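Local coordinates for ABC transporter, permease protein, putative (PDB 2P0S), which is probably the permease of an ABC transporter, represented here by one domain cut from the longer membrane protein, at residues A13-T18 with V34-T39. Residues are numbered along the deposited sequence; the frame is centred on the assembly and turned at random.
Sequences AIADRT and VHAEKT
I14 is bound to the neighbouring strand through both of its backbone polar atoms. I14 N donates to V34 O at 2.8 Å. I14 O accepts from A36 N at 2.9 Å. One residue thus bonds to the two residues flanking H35, the pattern of a parallel beta ladder. A13 CA adds a CH...O contact to V34 O at 3.3 Å.

The packing is made by small side chains. A36 CB points back at 13-18 and lies 3.2 Å from I14 O. A36 CB also meets A15 CB at 3.8 Å and A13 CB at 4.2 Å, so this methyl serves both alanines that flank I14. With CG1 anti to the carbonyl carbon (chi1 -50°), V34 turns CG2 toward A13, and V34 CG2 reaches A13 CB at 4.0 Å. I14 and H35 point to the other face of the sheet. There I14 packs on F25, and H35 ND1 is hydrogen-bonded to E22.

Beyond the ladder the two segments part. D16 OD1 closes an Asx turn by accepting from T18 N, and it also accepts from T18 OG1. T39 is the N-cap of helix 40-51, with OG1 accepting from E42 N.

Strand 32-35 is an outermost strand of the mixed sheet within this chain, and 11-16 lies between it and 55-59. A13 and A15 bond to L57 on that inner side, while A36 rests on Y43 of helix 40-51.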
ATOM      1  N   ALA A  13      12.784  12.299  -2.051  1.00 17.35           N
ATOM      2  CA  ALA A  13      13.558  12.997  -1.033  1.00 19.55           C
ATOM      3  C   ALA A  13      12.548  13.451   0.034  1.00 17.74           C
ATOM      4  O   ALA A  13      11.582  14.023  -0.319  1.00 20.48           O
ATOM      5  CB  ALA A  13      14.162  14.172  -1.535  1.00 20.16           C
ATOM      6  N   ILE A  14      12.893  13.307   1.303  1.00 18.93           N
ATOM      7  CA  ILE A  14      11.985  13.689   2.387  1.00 16.08           C
ATOM      8  C   ILE A  14      12.446  15.011   2.985  1.00 20.00           C
ATOM      9  O   ILE A  14      13.560  15.126   3.567  1.00 18.50           O
ATOM     10  CB  ILE A  14      11.876  12.623   3.472  1.00 18.61           C
ATOM     11  CG1 ILE A  14      11.456  11.240   2.838  1.00 17.90           C
ATOM     12  CG2 ILE A  14      10.960  13.184   4.608  1.00 17.46           C
ATOM     13  CD1 ILE A  14      11.393  10.058   3.850  1.00 19.74           C
ATOM     14  N   ALA A  15      11.573  16.036   2.920  1.00 18.49           N
ATOM     15  CA  ALA A  15      11.859  17.407   3.501  1.00 17.34           C
ATOM     16  C   ALA A  15      10.895  17.581   4.674  1.00 17.85           C
ATOM     17  O   ALA A  15       9.815  18.158   4.492  1.00 16.85           O
ATOM     18  CB  ALA A  15      11.591  18.531   2.535  1.00 19.13           C
ATOM     19  N   ASP A  16      11.273  17.045   5.803  1.00 17.90           N
ATOM     20  CA  ASP A  16      10.393  17.033   7.016  1.00 17.13           C
ATOM     21  C   ASP A  16      10.897  18.068   8.020  1.00 20.52           C
ATOM     22  O   ASP A  16      11.939  17.876   8.696  1.00 21.73           O
ATOM     23  CB  ASP A  16      10.418  15.647   7.640  1.00 17.73           C
ATOM     24  CG  ASP A  16       9.709  15.588   8.952  1.00 18.65           C
ATOM     25  OD1 ASP A  16       8.957  16.558   9.212  1.00 19.14           O
ATOM     26  OD2 ASP A  16       9.941  14.590   9.630  1.00 20.03           O
ATOM     27  N   ARG A  17      10.199  19.196   8.116  1.00 20.24           N
ATOM     28  CA  ARG A  17      10.598  20.338   9.008  1.00 23.59           C
ATOM     29  C   ARG A  17      10.519  19.955  10.457  1.00 19.59           C
ATOM     30  O   ARG A  17      11.064  20.672  11.316  1.00 20.08           O
ATOM     31  CB  ARG A  17       9.700  21.586   8.743  1.00 24.79           C
ATOM     32  CG  ARG A  17       9.825  21.974   7.237  1.00 28.37           C
ATOM     33  CD  ARG A  17       9.282  23.368   6.870  1.00 33.52           C
ATOM     34  NE  ARG A  17       8.985  23.484   5.410  1.00 40.50           N
ATOM     35  CZ  ARG A  17       8.131  24.374   4.882  1.00 47.72           C
ATOM     36  NH1 ARG A  17       7.921  24.431   3.557  1.00 52.48           N
ATOM     37  NH2 ARG A  17       7.482  25.229   5.675  1.00 48.85           N
ATOM     38  N   THR A  18       9.825  18.846  10.763  1.00 20.09           N
ATOM     39  CA  THR A  18       9.679  18.455  12.166  1.00 19.25           C
ATOM     40  C   THR A  18      10.694  17.504  12.710  1.00 19.59           C
ATOM     41  O   THR A  18      10.790  17.375  13.904  1.00 20.32           O
ATOM     42  CB  THR A  18       8.275  17.797  12.392  1.00 19.12           C
ATOM     43  OG1 THR A  18       8.306  16.438  11.867  1.00 19.97           O
ATOM     44  CG2 THR A  18       7.135  18.569  11.644  1.00 20.24           C
ATOM     45  N   VAL A  34      15.289   9.221   0.554  1.00 21.52           N
ATOM     46  CA  VAL A  34      16.476   9.904   1.006  1.00 21.56           C
ATOM     47  C   VAL A  34      16.228  11.174   1.703  1.00 21.92           C
ATOM     48  O   VAL A  34      15.102  11.663   1.601  1.00 21.68           O
ATOM     49  CB  VAL A  34      17.443  10.186  -0.211  1.00 21.68           C
ATOM     50  CG1 VAL A  34      17.653   8.920  -1.020  1.00 27.26           C
ATOM     51  CG2 VAL A  34      16.814  11.246  -1.154  1.00 23.54           C
ATOM     52  N   HIS A  35      17.202  11.753   2.395  1.00 23.15           N
ATOM     53  CA  HIS A  35      17.011  13.023   3.163  1.00 22.56           C
ATOM     54  C   HIS A  35      17.076  14.112   2.169  1.00 23.41           C
ATOM     55  O   HIS A  35      18.098  14.185   1.347  1.00 22.16           O
ATOM     56  CB  HIS A  35      18.198  13.164   4.135  1.00 23.25           C
ATOM     57  CG  HIS A  35      18.153  14.393   4.941  1.00 24.05           C
ATOM     58  ND1 HIS A  35      17.142  14.598   5.880  1.00 26.58           N
ATOM     59  CD2 HIS A  35      18.916  15.502   4.948  1.00 25.14           C
ATOM     60  CE1 HIS A  35      17.318  15.769   6.442  1.00 26.05           C
ATOM     61  NE2 HIS A  35      18.372  16.358   5.889  1.00 27.61           N
ATOM     62  N   ALA A  36      16.135  15.026   2.192  1.00 22.30           N
ATOM     63  CA  ALA A  36      16.252  16.250   1.352  1.00 24.30           C
ATOM     64  C   ALA A  36      17.377  17.136   1.807  1.00 25.81           C
ATOM     65  O   ALA A  36      17.395  17.649   2.935  1.00 25.69           O
ATOM     66  CB  ALA A  36      14.884  17.052   1.401  1.00 24.46           C
ATOM     67  N   GLU A  37      18.315  17.374   0.886  1.00 27.04           N
ATOM     68  CA  GLU A  37      19.344  18.350   1.095  1.00 29.44           C
ATOM     69  C   GLU A  37      19.039  19.735   0.520  1.00 30.17           C
ATOM     70  O   GLU A  37      19.818  20.629   0.752  1.00 32.81           O
ATOM     71  CB  GLU A  37      20.651  17.798   0.466  1.00 30.39           C
ATOM     72  CG  GLU A  37      21.121  16.551   1.229  1.00 33.00           C
ATOM     73  CD  GLU A  37      21.602  16.813   2.658  1.00 40.98           C
ATOM     74  OE1 GLU A  37      21.933  15.822   3.329  1.00 47.05           O
ATOM     75  OE2 GLU A  37      21.637  17.975   3.153  1.00 47.13           O
ATOM     76  N   LYS A  38      17.982  19.899  -0.280  1.00 31.30           N
ATOM     77  CA  LYS A  38      17.572  21.177  -0.870  1.00 34.31           C
ATOM     78  C   LYS A  38      16.071  21.274  -0.590  1.00 33.80           C
ATOM     79  O   LYS A  38      15.484  20.304  -0.194  1.00 33.50           O
ATOM     80  CB  LYS A  38      17.662  21.073  -2.387  1.00 36.28           C
ATOM     81  CG  LYS A  38      19.020  21.530  -3.079  1.00 39.00           C
ATOM     82  CD  LYS A  38      20.229  20.792  -2.610  1.00 43.41           C
ATOM     83  CE  LYS A  38      21.323  20.675  -3.756  1.00 43.82           C
ATOM     84  NZ  LYS A  38      22.008  21.987  -3.992  1.00 46.99           N
ATOM     85  N   THR A  39      15.451  22.413  -0.892  1.00 35.55           N
ATOM     86  CA  THR A  39      14.027  22.567  -0.792  1.00 36.14           C
ATOM     87  C   THR A  39      13.337  21.968  -1.975  1.00 36.05           C
ATOM     88  O   THR A  39      13.988  21.721  -3.058  1.00 35.45           O
ATOM     89  CB  THR A  39      13.619  24.068  -0.771  1.00 36.94           C
ATOM     90  OG1 THR A  39      13.939  24.684  -2.033  1.00 36.38           O
ATOM     91  CG2 THR A  39      14.370  24.795   0.344  1.00 38.10           C
TER